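Local structure of CofB (Escherichia coli, 5AX6) at residues Q29-E34 against E102-Y107. The protein is a minor pilin of the type IVb pilus CFA/III of enterotoxigenic E. coli, forms homotrimers and probably takes part in assembly of that pilus. Residues are numbered along the deposited sequence; the frame is centred on the assembly and turned at random.
Sequences QITVIE and EFSKDY
Two backbone hydrogen bonds flanking V32 and F103 join strand 29-34 to the loop 102-107. I33 N donates to E102 O at 2.8 Å. S104 N donates to T31 O at 3.0 Å. Between them V32 CA closes on E102 O at 3.3 Å, a CA-H...O contact. T31 O also takes a weak bond from S104 OG and one from a water that donates as well to Y107 OH. A second water accepts from E102 N and donates to I33 O, linking the backbones beside the direct bond. On the side chain of T31, OG1 bonds E40 of strand 37-42 and R240 of a neighbouring subunit. This is a single beta bridge: the loop 102-107, in the pilin domain ahead of strand 121-130, lies along one side of strand 29-34, whose regular partner in a two-stranded antiparallel hairpin is strand 37-42. The hairpin follows the N-terminal helix 4-25, and that helix sends F24 to meet both the F103 and Y107 rings.

The apolar contacts begin with I30 CD1, which meets the F103 ring at its edge, 3.8 Å from CE1. The other methyl of this residue, I30 CG2, sits against a hydroxyl oxygen, 3.6 Å from Y107 OH, which is also bonded to E27. I33 and E102 run side by side, I33 CB to E102 CG at 3.8 Å; with CG anti to the backbone N (chi1 -178°) and a bend at chi2, E102 lays its methylene on I33 and leads its carboxylate away to R89. S104 CB fits against T31 CG2 at 3.7 Å.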
ATOM      1  N   GLN A  29      29.586  -1.249   5.175  1.00 18.68           N
ATOM      2  CA  GLN A  29      29.593  -0.680   3.837  1.00 22.08           C
ATOM      3  C   GLN A  29      28.964   0.707   3.909  1.00 24.53           C
ATOM      4  O   GLN A  29      27.881   0.866   4.472  1.00 21.25           O
ATOM      5  CB  GLN A  29      28.825  -1.570   2.855  1.00 23.27           C
ATOM      6  CG  GLN A  29      29.431  -2.963   2.668  1.00 23.24           C
ATOM      7  CD  GLN A  29      30.812  -2.935   2.017  1.00 29.61           C
ATOM      8  OE1 GLN A  29      31.830  -3.208   2.664  1.00 36.57           O
ATOM      9  NE2 GLN A  29      30.850  -2.621   0.732  1.00 30.83           N
ATOM     10  N   ILE A  30      29.638   1.714   3.362  1.00 21.05           N
ATOM     11  CA  ILE A  30      29.106   3.075   3.439  1.00 18.76           C
ATOM     12  C   ILE A  30      28.989   3.710   2.070  1.00 21.31           C
ATOM     13  O   ILE A  30      29.692   3.318   1.140  1.00 22.40           O
ATOM     14  CB  ILE A  30      29.982   3.997   4.327  1.00 20.85           C
ATOM     15  CG1 ILE A  30      31.415   4.035   3.804  1.00 19.15           C
ATOM     16  CG2 ILE A  30      29.976   3.506   5.750  1.00 20.70           C
ATOM     17  CD1 ILE A  30      32.296   5.042   4.532  1.00 23.65           C
ATOM     18  N   THR A  31      28.109   4.701   1.961  1.00 21.78           N
ATOM     19  CA  THR A  31      27.949   5.453   0.724  1.00 23.78           C
ATOM     20  C   THR A  31      28.787   6.734   0.782  1.00 20.39           C
ATOM     21  O   THR A  31      28.623   7.547   1.688  1.00 19.83           O
ATOM     22  CB  THR A  31      26.466   5.823   0.460  1.00 23.19           C
ATOM     23  OG1 THR A  31      25.658   4.638   0.473  1.00 26.44           O
ATOM     24  CG2 THR A  31      26.322   6.504  -0.897  1.00 25.10           C
ATOM     25  N   VAL A  32      29.692   6.892  -0.176  1.00 20.21           N
ATOM     26  CA  VAL A  32      30.486   8.113  -0.287  1.00 20.87           C
ATOM     27  C   VAL A  32      30.296   8.720  -1.664  1.00 29.60           C
ATOM     28  O   VAL A  32      29.731   8.086  -2.554  1.00 24.61           O
ATOM     29  CB  VAL A  32      31.979   7.851  -0.053  1.00 19.89           C
ATOM     30  CG1 VAL A  32      32.213   7.365   1.386  1.00 20.45           C
ATOM     31  CG2 VAL A  32      32.505   6.837  -1.061  1.00 25.05           C
ATOM     32  N   ILE A  33      30.755   9.957  -1.832  1.00 26.27           N
ATOM     33  CA  ILE A  33      30.743  10.606  -3.133  1.00 23.59           C
ATOM     34  C   ILE A  33      32.160  10.607  -3.682  1.00 33.08           C
ATOM     35  O   ILE A  33      33.081  11.072  -3.015  1.00 31.15           O
ATOM     36  CB  ILE A  33      30.230  12.067  -3.054  1.00 27.07           C
ATOM     37  CG1 ILE A  33      28.960  12.163  -2.204  1.00 24.73           C
ATOM     38  CG2 ILE A  33      30.037  12.644  -4.455  1.00 32.50           C
ATOM     39  CD1 ILE A  33      27.795  11.386  -2.752  1.00 32.05           C
ATOM     40  N   GLU A  34      32.335  10.058  -4.881  1.00 34.51           N
ATOM     41  CA  GLU A  34      33.614  10.081  -5.587  1.00 39.40           C
ATOM     42  C   GLU A  34      33.336  10.434  -7.050  1.00 44.72           C
ATOM     43  O   GLU A  34      32.431   9.867  -7.660  1.00 49.50           O
ATOM     44  CB  GLU A  34      34.341   8.734  -5.486  1.00 45.46           C
ATOM     45  CG  GLU A  34      34.809   8.345  -4.084  1.00 40.84           C
ATOM     46  CD  GLU A  34      35.428   6.954  -4.032  1.00 47.22           C
ATOM     47  OE1 GLU A  34      35.509   6.289  -5.089  1.00 54.59           O
ATOM     48  OE2 GLU A  34      35.840   6.521  -2.935  1.00 46.78           O
ATOM     49  N   GLU A 102      34.137  11.774   1.490  1.00 19.18           N
ATOM     50  CA  GLU A 102      32.933  12.561   1.385  1.00 21.58           C
ATOM     51  C   GLU A 102      31.731  11.669   1.642  1.00 21.83           C
ATOM     52  O   GLU A 102      31.130  11.160   0.696  1.00 22.69           O
ATOM     53  CB  GLU A 102      32.822  13.219   0.003  1.00 20.29           C
ATOM     54  CG  GLU A 102      31.584  14.098  -0.158  1.00 21.93           C
ATOM     55  CD  GLU A 102      31.555  15.280   0.810  1.00 25.27           C
ATOM     56  OE1 GLU A 102      32.571  15.527   1.488  1.00 23.46           O
ATOM     57  OE2 GLU A 102      30.516  15.967   0.892  1.00 22.38           O
ATOM     58  N   PHE A 103      31.393  11.460   2.915  1.00 19.70           N
ATOM     59  CA  PHE A 103      30.188  10.707   3.259  1.00 22.65           C
ATOM     60  C   PHE A 103      28.952  11.316   2.600  1.00 26.68           C
ATOM     61  O   PHE A 103      28.837  12.535   2.495  1.00 22.55           O
ATOM     62  CB  PHE A 103      30.024  10.644   4.779  1.00 19.20           C
ATOM     63  CG  PHE A 103      31.273  10.197   5.490  1.00 25.34           C
ATOM     64  CD1 PHE A 103      31.792   8.935   5.261  1.00 20.82           C
ATOM     65  CD2 PHE A 103      31.935  11.043   6.366  1.00 22.50           C
ATOM     66  CE1 PHE A 103      32.945   8.514   5.900  1.00 19.52           C
ATOM     67  CE2 PHE A 103      33.089  10.626   7.011  1.00 20.61           C
ATOM     68  CZ  PHE A 103      33.597   9.375   6.774  1.00 19.30           C
ATOM     69  N   SER A 104      28.028  10.475   2.138  1.00 22.73           N
ATOM     70  CA  SER A 104      26.850  10.986   1.424  1.00 23.25           C
ATOM     71  C   SER A 104      25.887  11.676   2.366  1.00 27.33           C
ATOM     72  O   SER A 104      25.073  12.483   1.934  1.00 27.31           O
ATOM     73  CB  SER A 104      26.118   9.865   0.675  1.00 27.27           C
ATOM     74  OG  SER A 104      25.632   8.888   1.575  1.00 31.63           O
ATOM     75  N   LYS A 105      25.994  11.356   3.653  1.00 22.05           N
ATOM     76  CA  LYS A 105      25.169  11.947   4.697  1.00 26.28           C
ATOM     77  C   LYS A 105      26.062  12.347   5.862  1.00 30.33           C
ATOM     78  O   LYS A 105      27.141  11.791   6.010  1.00 28.52           O
ATOM     79  CB  LYS A 105      24.129  10.937   5.171  1.00 31.37           C
ATOM     80  CG  LYS A 105      24.798   9.708   5.824  1.00 38.66           C
ATOM     81  CD  LYS A 105      23.796   8.650   6.281  1.00 46.79           C
ATOM     82  CE  LYS A 105      24.490   7.322   6.621  1.00 37.73           C
ATOM     83  NZ  LYS A 105      23.491   6.214   6.741  1.00 29.39           N
ATOM     84  N   ASP A 106      25.624  13.273   6.708  1.00 21.29           N
ATOM     85  CA  ASP A 106      26.385  13.582   7.922  1.00 23.14           C
ATOM     86  C   ASP A 106      26.007  12.653   9.069  1.00 23.88           C
ATOM     87  O   ASP A 106      24.857  12.614   9.492  1.00 26.72           O
ATOM     88  CB  ASP A 106      26.157  15.031   8.354  1.00 21.48           C
ATOM     89  CG  ASP A 106      26.616  16.023   7.308  1.00 26.59           C
ATOM     90  OD1 ASP A 106      27.824  16.036   7.000  1.00 25.28           O
ATOM     91  OD2 ASP A 106      25.769  16.780   6.798  1.00 30.38           O
ATOM     92  N   TYR A 107      26.973  11.907   9.586  1.00 19.44           N
ATOM     93  CA  TYR A 107      26.714  11.117  10.787  1.00 17.50           C
ATOM     94  C   TYR A 107      26.622  12.036  11.987  1.00 22.96           C
ATOM     95  O   TYR A 107      25.728  11.912  12.825  1.00 19.87           O
ATOM     96  CB  TYR A 107      27.813  10.077  10.984  1.00 17.41           C
ATOM     97  CG  TYR A 107      27.838   9.065   9.873  1.00 20.49           C
ATOM     98  CD1 TYR A 107      27.035   7.919   9.922  1.00 20.70           C
ATOM     99  CD2 TYR A 107      28.646   9.255   8.766  1.00 18.79           C
ATOM    100  CE1 TYR A 107      27.054   6.986   8.889  1.00 20.00           C
ATOM    101  CE2 TYR A 107      28.669   8.335   7.727  1.00 22.32           C
ATOM    102  CZ  TYR A 107      27.873   7.209   7.793  1.00 25.70           C
ATOM    103  OH  TYR A 107      27.915   6.311   6.755  1.00 24.50           O
TER
HETATM  104  O   HOH W   1      27.873   7.837   4.360  1.00 38.30           O
HETATM  105  O   HOH W   2      34.723  10.255  -0.971  1.00 25.54           O